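Local atomic coordinates of ESSB (PDB entry 2YNQ), a protein that is an integral membrane component of the type VII secretion system, represented here by its extracellular domain, which associates with a second copy of itself. Residues D[55-60]-D[105-110]; D[100-105]-D[139-144]. All blocks are in the same frame, centred on the assembly; numbering follows the deposited sequence.

Both contacts use helix 102-118, which is packed on two flanks. Contact 1 brings the loop leading into helix 59-64 against residues 105-110 of that helix; contact 2 sets its first turn against helix 124-152, the last helix of the chain. Their centres are about 12 Å apart and they share Ile-105. Along the chain the segments alternate in the order 55-60, 100-105, 105-110, 139-144, so the two connections cross along the sequence. They also touch directly, Val-106 CG2 lying 3.5 Å from Tyr-141 CB. In this all-helical domain, helix 102-118 thus joins the closing helix to the middle of the chain, and contact 1 reaches the second subunit as well.

Contact 1 of 2, residues D[55-60]-D[105-110]; sequences ESLTEE and IVYALL
Tyr-107 extends its ring from helix 102-118 so that the hydroxyl end overlaps the side chains of Glu-55 and Leu-57. Tyr-107 OH donates to Glu-55 OE2 over 2.5 Å, a very short bond that at 2.4 Å resolution should not be over-read. OE2 lies at the ring edge, in its plane, while the carboxylate is turned 75° from that plane. Glu-55 meets the ring from the opposite direction: its CG stands anti to the backbone N (chi1 -177°) and the chain then bends at chi2, which carries the carboxylate to the hydroxyl. Lys-111 forms a salt bridge to the same OE2, so this oxygen has two partners, and the lysine would probably favour the charged carboxylate. Leu-57 adds the apolar share, its CD2 methyl coming obliquely to within 3.6 Å of Tyr-107 CE1. Just beyond, Thr-58 caps helix 59-64 with its side chain, and its OG1 also donates to Glu-60 OE1 at 3.1 Å. Glu-114 of the second subunit hydrogen-bonds Ser-56 OG, and that subunit's own Tyr-107 packs on Thr-58. Within the chain, Ile-84 and Tyr-80 of helix 75-85 pack on Tyr-107, and Ile-84 also on Glu-55, tying the loop before helix 59-64 to helices 75-85 and 102-118.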
ATOM      1  N   GLU D  55      -4.165  -0.667  -5.366  1.00 41.27           N
ATOM      2  CA  GLU D  55      -2.986  -0.992  -4.556  1.00 42.41           C
ATOM      3  C   GLU D  55      -2.674   0.187  -3.619  1.00 43.90           C
ATOM      4  O   GLU D  55      -2.577   1.325  -4.062  1.00 44.54           O
ATOM      5  CB  GLU D  55      -1.791  -1.320  -5.461  1.00 41.06           C
ATOM      6  CG  GLU D  55      -0.530  -1.741  -4.739  1.00 41.34           C
ATOM      7  CD  GLU D  55      -0.613  -3.128  -4.112  1.00 41.89           C
ATOM      8  OE1 GLU D  55      -1.595  -3.864  -4.343  1.00 41.10           O
ATOM      9  OE2 GLU D  55       0.317  -3.489  -3.364  1.00 42.19           O
ATOM     10  N   SER D  56      -2.549  -0.082  -2.329  1.00 45.29           N
ATOM     11  CA  SER D  56      -2.194   0.963  -1.347  1.00 47.72           C
ATOM     12  C   SER D  56      -0.764   1.406  -1.488  1.00 47.75           C
ATOM     13  O   SER D  56       0.084   0.928  -0.772  1.00 48.70           O
ATOM     14  CB  SER D  56      -2.332   0.433   0.070  1.00 47.91           C
ATOM     15  OG  SER D  56      -3.668   0.070   0.314  1.00 52.08           O
ATOM     16  N   LEU D  57      -0.506   2.317  -2.406  1.00 48.61           N
ATOM     17  CA  LEU D  57       0.811   2.887  -2.596  1.00 49.41           C
ATOM     18  C   LEU D  57       0.808   4.299  -2.056  1.00 50.72           C
ATOM     19  O   LEU D  57      -0.138   5.049  -2.284  1.00 51.55           O
ATOM     20  CB  LEU D  57       1.165   2.919  -4.087  1.00 48.91           C
ATOM     21  CG  LEU D  57       1.259   1.602  -4.849  1.00 48.29           C
ATOM     22  CD1 LEU D  57       1.074   1.839  -6.322  1.00 48.22           C
ATOM     23  CD2 LEU D  57       2.596   0.943  -4.613  1.00 48.67           C
ATOM     24  N   THR D  58       1.861   4.676  -1.340  1.00 51.76           N
ATOM     25  CA  THR D  58       2.063   6.090  -1.011  1.00 53.33           C
ATOM     26  C   THR D  58       2.488   6.774  -2.301  1.00 54.26           C
ATOM     27  O   THR D  58       2.883   6.110  -3.280  1.00 53.64           O
ATOM     28  CB  THR D  58       3.197   6.297  -0.007  1.00 53.90           C
ATOM     29  OG1 THR D  58       4.414   5.831  -0.597  1.00 53.51           O
ATOM     30  CG2 THR D  58       2.931   5.549   1.299  1.00 52.05           C
ATOM     31  N   GLU D  59       2.428   8.095  -2.292  1.00 55.92           N
ATOM     32  CA  GLU D  59       2.894   8.901  -3.395  1.00 57.39           C
ATOM     33  C   GLU D  59       4.348   8.556  -3.788  1.00 57.37           C
ATOM     34  O   GLU D  59       4.667   8.465  -4.979  1.00 56.98           O
ATOM     35  CB  GLU D  59       2.769  10.381  -3.009  1.00 59.60           C
ATOM     36  CG  GLU D  59       2.507  11.311  -4.163  1.00 62.58           C
ATOM     37  CD  GLU D  59       1.427  10.791  -5.087  1.00 64.76           C
ATOM     38  OE1 GLU D  59       0.250  10.654  -4.647  1.00 65.51           O
ATOM     39  OE2 GLU D  59       1.770  10.510  -6.258  1.00 66.58           O
ATOM     40  N   GLU D  60       5.213   8.351  -2.792  1.00 57.56           N
ATOM     41  CA  GLU D  60       6.600   7.965  -3.043  1.00 58.05           C
ATOM     42  C   GLU D  60       6.698   6.619  -3.777  1.00 56.24           C
ATOM     43  O   GLU D  60       7.417   6.512  -4.780  1.00 55.59           O
ATOM     44  CB  GLU D  60       7.417   7.897  -1.743  1.00 59.22           C
ATOM     45  CG  GLU D  60       7.539   9.212  -0.981  1.00 62.38           C
ATOM     46  CD  GLU D  60       6.309   9.553  -0.131  1.00 64.09           C
ATOM     47  OE1 GLU D  60       5.527   8.648   0.265  1.00 61.85           O
ATOM     48  OE2 GLU D  60       6.142  10.755   0.151  1.00 67.50           O
ATOM     49  N   ILE D 105      11.155  -5.517  -8.444  1.00 40.20           N
ATOM     50  CA  ILE D 105      11.755  -6.562  -7.610  1.00 40.28           C
ATOM     51  C   ILE D 105      11.730  -6.095  -6.169  1.00 40.71           C
ATOM     52  O   ILE D 105      11.288  -6.825  -5.280  1.00 41.18           O
ATOM     53  CB  ILE D 105      13.207  -6.919  -8.030  1.00 41.51           C
ATOM     54  CG1 ILE D 105      13.229  -7.442  -9.478  1.00 41.24           C
ATOM     55  CG2 ILE D 105      13.814  -7.930  -7.051  1.00 40.46           C
ATOM     56  CD1 ILE D 105      14.639  -7.579 -10.120  1.00 40.10           C
ATOM     57  N   VAL D 106      12.151  -4.862  -5.934  1.00 41.07           N
ATOM     58  CA  VAL D 106      12.131  -4.350  -4.577  1.00 41.46           C
ATOM     59  C   VAL D 106      10.718  -4.370  -4.007  1.00 40.66           C
ATOM     60  O   VAL D 106      10.508  -4.796  -2.864  1.00 41.18           O
ATOM     61  CB  VAL D 106      12.717  -2.929  -4.474  1.00 42.47           C
ATOM     62  CG1 VAL D 106      12.417  -2.350  -3.118  1.00 41.67           C
ATOM     63  CG2 VAL D 106      14.213  -2.951  -4.739  1.00 42.18           C
ATOM     64  N   TYR D 107       9.746  -3.917  -4.788  1.00 40.06           N
ATOM     65  CA  TYR D 107       8.377  -3.868  -4.275  1.00 39.44           C
ATOM     66  C   TYR D 107       7.845  -5.263  -3.923  1.00 39.17           C
ATOM     67  O   TYR D 107       7.189  -5.458  -2.886  1.00 39.61           O
ATOM     68  CB  TYR D 107       7.460  -3.175  -5.261  1.00 39.44           C
ATOM     69  CG  TYR D 107       6.117  -2.896  -4.675  1.00 39.05           C
ATOM     70  CD1 TYR D 107       5.939  -1.838  -3.778  1.00 39.71           C
ATOM     71  CD2 TYR D 107       5.022  -3.688  -5.000  1.00 36.75           C
ATOM     72  CE1 TYR D 107       4.706  -1.574  -3.224  1.00 39.24           C
ATOM     73  CE2 TYR D 107       3.768  -3.427  -4.462  1.00 36.73           C
ATOM     74  CZ  TYR D 107       3.619  -2.380  -3.574  1.00 38.93           C
ATOM     75  OH  TYR D 107       2.392  -2.144  -3.009  1.00 39.65           O
ATOM     76  N   ALA D 108       8.157  -6.239  -4.769  1.00 38.47           N
ATOM     77  CA  ALA D 108       7.757  -7.611  -4.531  1.00 38.26           C
ATOM     78  C   ALA D 108       8.473  -8.203  -3.308  1.00 39.09           C
ATOM     79  O   ALA D 108       7.877  -8.937  -2.517  1.00 38.13           O
ATOM     80  CB  ALA D 108       8.013  -8.437  -5.770  1.00 38.45           C
ATOM     81  N   LEU D 109       9.744  -7.842  -3.139  1.00 40.74           N
ATOM     82  CA  LEU D 109      10.521  -8.251  -1.957  1.00 42.24           C
ATOM     83  C   LEU D 109       9.862  -7.732  -0.679  1.00 43.23           C
ATOM     84  O   LEU D 109       9.747  -8.464   0.318  1.00 43.10           O
ATOM     85  CB  LEU D 109      11.968  -7.777  -2.062  1.00 42.36           C
ATOM     86  CG  LEU D 109      12.859  -8.643  -2.960  1.00 43.83           C
ATOM     87  CD1 LEU D 109      14.147  -7.908  -3.325  1.00 44.26           C
ATOM     88  CD2 LEU D 109      13.164 -10.054  -2.350  1.00 41.15           C
ATOM     89  N   LEU D 110       9.403  -6.477  -0.724  1.00 44.18           N
ATOM     90  CA  LEU D 110       8.647  -5.909   0.404  1.00 44.83           C
ATOM     91  C   LEU D 110       7.365  -6.674   0.722  1.00 44.08           C
ATOM     92  O   LEU D 110       7.104  -6.965   1.879  1.00 44.94           O
ATOM     93  CB  LEU D 110       8.359  -4.431   0.187  1.00 45.12           C
ATOM     94  CG  LEU D 110       9.598  -3.535   0.362  1.00 48.25           C
ATOM     95  CD1 LEU D 110       9.301  -2.134  -0.171  1.00 50.25           C
ATOM     96  CD2 LEU D 110      10.141  -3.487   1.822  1.00 47.98           C
TER

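Contact 2 of 2, residues D[100-105]-D[139-144]; sequences EDRDLI and KEYERE
Tyr-141 projects from helix 124-152 toward helix 102-118, the other arm of an antiparallel helical hairpin, and is met by Arg-102 and Ile-105. The aliphatic part of Arg-102 runs past it in the opposite direction, with CG 3.8 Å from Tyr-141 CD1 and CD 3.7 Å from Tyr-141 O. Ile-105 crosses the tyrosine at about a right angle, its CG2 methyl 3.6 Å from Tyr-141 CE2. Both approach the ring obliquely, and with guanidinium and ring planes 59° apart the arginine forms no stack. Bends at chi2 and chi3 bring the Arg-102 guanidinium back to its own helix, where NH1 donates to Asp-103 OD1 at 2.8 Å. This nearly straight salt bridge (N-H...O 164°) lies in the guanidinium plane but 31° out of the carboxylate plane, and favours this turn of the group. An alanine here would take away the methylenes beside Tyr-141 and is likely to leave Asp-103 without this partner. Further out, Asp-101 N-caps the helix with a weak bond from Leu-104 N to OD1, while its OD2 is held by Tyr-77 and Ser-66. On the facing helix, Glu-142 pairs with Arg-145. Across the interface Arg-102 NE stays 5.5 Å from Glu-144 OE1, too far for an ion pair. The chemistry joining these segments is therefore mainly apolar, with the charge on Arg-102 paired within its own helix.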
ATOM      1  N   GLU D 100      13.401  -7.919 -15.208  1.00 51.40           N
ATOM      2  CA  GLU D 100      14.568  -7.133 -14.820  1.00 52.90           C
ATOM      3  C   GLU D 100      14.197  -5.672 -14.528  1.00 51.99           C
ATOM      4  O   GLU D 100      14.889  -4.745 -14.941  1.00 53.51           O
ATOM      5  CB  GLU D 100      15.676  -7.241 -15.873  1.00 54.65           C
ATOM      6  CG  GLU D 100      16.084  -8.678 -16.159  1.00 58.31           C
ATOM      7  CD  GLU D 100      17.327  -8.772 -17.016  1.00 62.54           C
ATOM      8  OE1 GLU D 100      17.233  -8.614 -18.250  1.00 64.81           O
ATOM      9  OE2 GLU D 100      18.402  -9.011 -16.447  1.00 65.06           O
ATOM     10  N   ASP D 101      13.096  -5.482 -13.819  1.00 49.79           N
ATOM     11  CA  ASP D 101      12.674  -4.156 -13.409  1.00 48.98           C
ATOM     12  C   ASP D 101      13.018  -4.012 -11.929  1.00 48.21           C
ATOM     13  O   ASP D 101      12.379  -4.637 -11.072  1.00 47.38           O
ATOM     14  CB  ASP D 101      11.167  -3.992 -13.639  1.00 47.58           C
ATOM     15  CG  ASP D 101      10.678  -2.567 -13.390  1.00 48.17           C
ATOM     16  OD1 ASP D 101      11.012  -1.972 -12.321  1.00 46.70           O
ATOM     17  OD2 ASP D 101       9.944  -2.053 -14.278  1.00 47.99           O
ATOM     18  N   ARG D 102      14.027  -3.197 -11.638  1.00 48.37           N
ATOM     19  CA  ARG D 102      14.613  -3.106 -10.282  1.00 47.69           C
ATOM     20  C   ARG D 102      13.587  -2.789  -9.199  1.00 46.04           C
ATOM     21  O   ARG D 102      13.451  -3.529  -8.227  1.00 45.21           O
ATOM     22  CB  ARG D 102      15.749  -2.083 -10.254  1.00 48.85           C
ATOM     23  CG  ARG D 102      16.451  -1.989  -8.920  1.00 50.07           C
ATOM     24  CD  ARG D 102      16.584  -0.537  -8.484  1.00 51.85           C
ATOM     25  NE  ARG D 102      17.257   0.251  -9.502  1.00 53.74           N
ATOM     26  CZ  ARG D 102      16.748   1.307 -10.132  1.00 53.36           C
ATOM     27  NH1 ARG D 102      15.541   1.771  -9.857  1.00 51.87           N
ATOM     28  NH2 ARG D 102      17.485   1.922 -11.041  1.00 55.39           N
ATOM     29  N   ASP D 103      12.843  -1.705  -9.385  1.00 45.76           N
ATOM     30  CA  ASP D 103      11.901  -1.254  -8.377  1.00 44.70           C
ATOM     31  C   ASP D 103      10.719  -2.177  -8.202  1.00 43.61           C
ATOM     32  O   ASP D 103      10.104  -2.192  -7.131  1.00 44.23           O
ATOM     33  CB  ASP D 103      11.486   0.177  -8.660  1.00 45.58           C
ATOM     34  CG  ASP D 103      12.692   1.104  -8.757  1.00 47.92           C
ATOM     35  OD1 ASP D 103      13.663   0.912  -7.983  1.00 50.79           O
ATOM     36  OD2 ASP D 103      12.693   1.999  -9.615  1.00 50.09           O
ATOM     37  N   LEU D 104      10.429  -2.983  -9.225  1.00 42.21           N
ATOM     38  CA  LEU D 104       9.389  -3.974  -9.102  1.00 40.62           C
ATOM     39  C   LEU D 104       9.890  -5.154  -8.279  1.00 39.98           C
ATOM     40  O   LEU D 104       9.137  -5.719  -7.486  1.00 39.92           O
ATOM     41  CB  LEU D 104       8.830  -4.401 -10.474  1.00 40.04           C
ATOM     42  CG  LEU D 104       7.982  -3.372 -11.255  1.00 39.92           C
ATOM     43  CD1 LEU D 104       7.264  -4.033 -12.425  1.00 39.84           C
ATOM     44  CD2 LEU D 104       6.972  -2.641 -10.401  1.00 36.35           C
ATOM     45  N   ILE D 105      11.155  -5.517  -8.444  1.00 40.20           N
ATOM     46  CA  ILE D 105      11.755  -6.562  -7.610  1.00 40.28           C
ATOM     47  C   ILE D 105      11.730  -6.095  -6.169  1.00 40.71           C
ATOM     48  O   ILE D 105      11.288  -6.825  -5.280  1.00 41.18           O
ATOM     49  CB  ILE D 105      13.207  -6.919  -8.030  1.00 41.51           C
ATOM     50  CG1 ILE D 105      13.229  -7.442  -9.478  1.00 41.24           C
ATOM     51  CG2 ILE D 105      13.814  -7.930  -7.051  1.00 40.46           C
ATOM     52  CD1 ILE D 105      14.639  -7.579 -10.120  1.00 40.10           C
ATOM     53  N   LYS D 139      18.369  -3.707   0.260  1.00 67.92           N
ATOM     54  CA  LYS D 139      19.390  -2.674   0.425  1.00 72.53           C
ATOM     55  C   LYS D 139      20.383  -2.665  -0.735  1.00 72.00           C
ATOM     56  O   LYS D 139      20.776  -1.601  -1.212  1.00 73.08           O
ATOM     57  CB  LYS D 139      20.104  -2.782   1.773  1.00 78.22           C
ATOM     58  CG  LYS D 139      20.682  -1.448   2.198  1.00 85.53           C
ATOM     59  CD  LYS D 139      21.257  -1.444   3.608  1.00 93.33           C
ATOM     60  CE  LYS D 139      21.675  -0.022   3.962  1.00 99.79           C
ATOM     61  NZ  LYS D 139      22.330   0.038   5.290  1.00109.44           N
ATOM     62  N   GLU D 140      20.746  -3.852  -1.213  1.00 68.83           N
ATOM     63  CA  GLU D 140      21.590  -3.965  -2.393  1.00 69.45           C
ATOM     64  C   GLU D 140      20.993  -3.232  -3.612  1.00 64.31           C
ATOM     65  O   GLU D 140      21.691  -2.437  -4.255  1.00 65.24           O
ATOM     66  CB  GLU D 140      21.915  -5.440  -2.695  1.00 72.34           C
ATOM     67  CG  GLU D 140      23.208  -5.640  -3.486  1.00 81.07           C
ATOM     68  CD  GLU D 140      24.340  -4.733  -2.990  1.00 90.87           C
ATOM     69  OE1 GLU D 140      24.737  -4.875  -1.808  1.00 97.69           O
ATOM     70  OE2 GLU D 140      24.829  -3.869  -3.767  1.00 92.65           O
ATOM     71  N   TYR D 141      19.707  -3.486  -3.909  1.00 60.45           N
ATOM     72  CA  TYR D 141      19.003  -2.824  -5.024  1.00 57.98           C
ATOM     73  C   TYR D 141      18.844  -1.342  -4.765  1.00 58.85           C
ATOM     74  O   TYR D 141      19.015  -0.517  -5.664  1.00 59.22           O
ATOM     75  CB  TYR D 141      17.629  -3.433  -5.276  1.00 55.23           C
ATOM     76  CG  TYR D 141      17.652  -4.764  -5.961  1.00 53.89           C
ATOM     77  CD1 TYR D 141      18.195  -4.909  -7.235  1.00 55.63           C
ATOM     78  CD2 TYR D 141      17.107  -5.885  -5.345  1.00 51.54           C
ATOM     79  CE1 TYR D 141      18.219  -6.155  -7.871  1.00 58.63           C
ATOM     80  CE2 TYR D 141      17.124  -7.123  -5.965  1.00 52.71           C
ATOM     81  CZ  TYR D 141      17.684  -7.250  -7.223  1.00 56.79           C
ATOM     82  OH  TYR D 141      17.684  -8.477  -7.822  1.00 63.67           O
ATOM     83  N   GLU D 142      18.520  -1.004  -3.529  1.00 61.14           N
ATOM     84  CA  GLU D 142      18.449   0.390  -3.140  1.00 65.29           C
ATOM     85  C   GLU D 142      19.778   1.107  -3.360  1.00 68.43           C
ATOM     86  O   GLU D 142      19.800   2.256  -3.820  1.00 69.18           O
ATOM     87  CB  GLU D 142      17.982   0.511  -1.700  1.00 69.23           C
ATOM     88  CG  GLU D 142      16.479   0.374  -1.549  1.00 70.37           C
ATOM     89  CD  GLU D 142      15.750   1.533  -2.201  1.00 73.74           C
ATOM     90  OE1 GLU D 142      15.545   1.475  -3.429  1.00 70.69           O
ATOM     91  OE2 GLU D 142      15.422   2.515  -1.496  1.00 80.29           O
ATOM     92  N   ARG D 143      20.884   0.426  -3.055  1.00 72.12           N
ATOM     93  CA  ARG D 143      22.206   0.987  -3.311  1.00 76.72           C
ATOM     94  C   ARG D 143      22.386   1.209  -4.812  1.00 75.33           C
ATOM     95  O   ARG D 143      22.914   2.244  -5.229  1.00 76.41           O
ATOM     96  CB  ARG D 143      23.314   0.091  -2.742  1.00 82.18           C
ATOM     97  CG  ARG D 143      24.695   0.722  -2.771  1.00 89.53           C
ATOM     98  CD  ARG D 143      25.691  -0.047  -1.909  1.00101.74           C
ATOM     99  NE  ARG D 143      25.374   0.013  -0.477  1.00107.47           N
ATOM    100  CZ  ARG D 143      24.848  -0.991   0.223  1.00109.05           C
ATOM    101  NH1 ARG D 143      24.582  -2.154  -0.363  1.00104.09           N
ATOM    102  NH2 ARG D 143      24.600  -0.830   1.518  1.00115.83           N
ATOM    103  N   GLU D 144      21.921   0.251  -5.617  1.00 74.52           N
ATOM    104  CA  GLU D 144      22.031   0.358  -7.075  1.00 76.48           C
ATOM    105  C   GLU D 144      21.225   1.520  -7.660  1.00 75.45           C
ATOM    106  O   GLU D 144      21.712   2.221  -8.563  1.00 77.93           O
ATOM    107  CB  GLU D 144      21.673  -0.959  -7.764  1.00 77.39           C
ATOM    108  CG  GLU D 144      22.809  -1.960  -7.745  1.00 83.59           C
ATOM    109  CD  GLU D 144      22.417  -3.318  -8.285  1.00 87.58           C
ATOM    110  OE1 GLU D 144      21.269  -3.484  -8.757  1.00 85.34           O
ATOM    111  OE2 GLU D 144      23.271  -4.229  -8.234  1.00 94.85           O
TER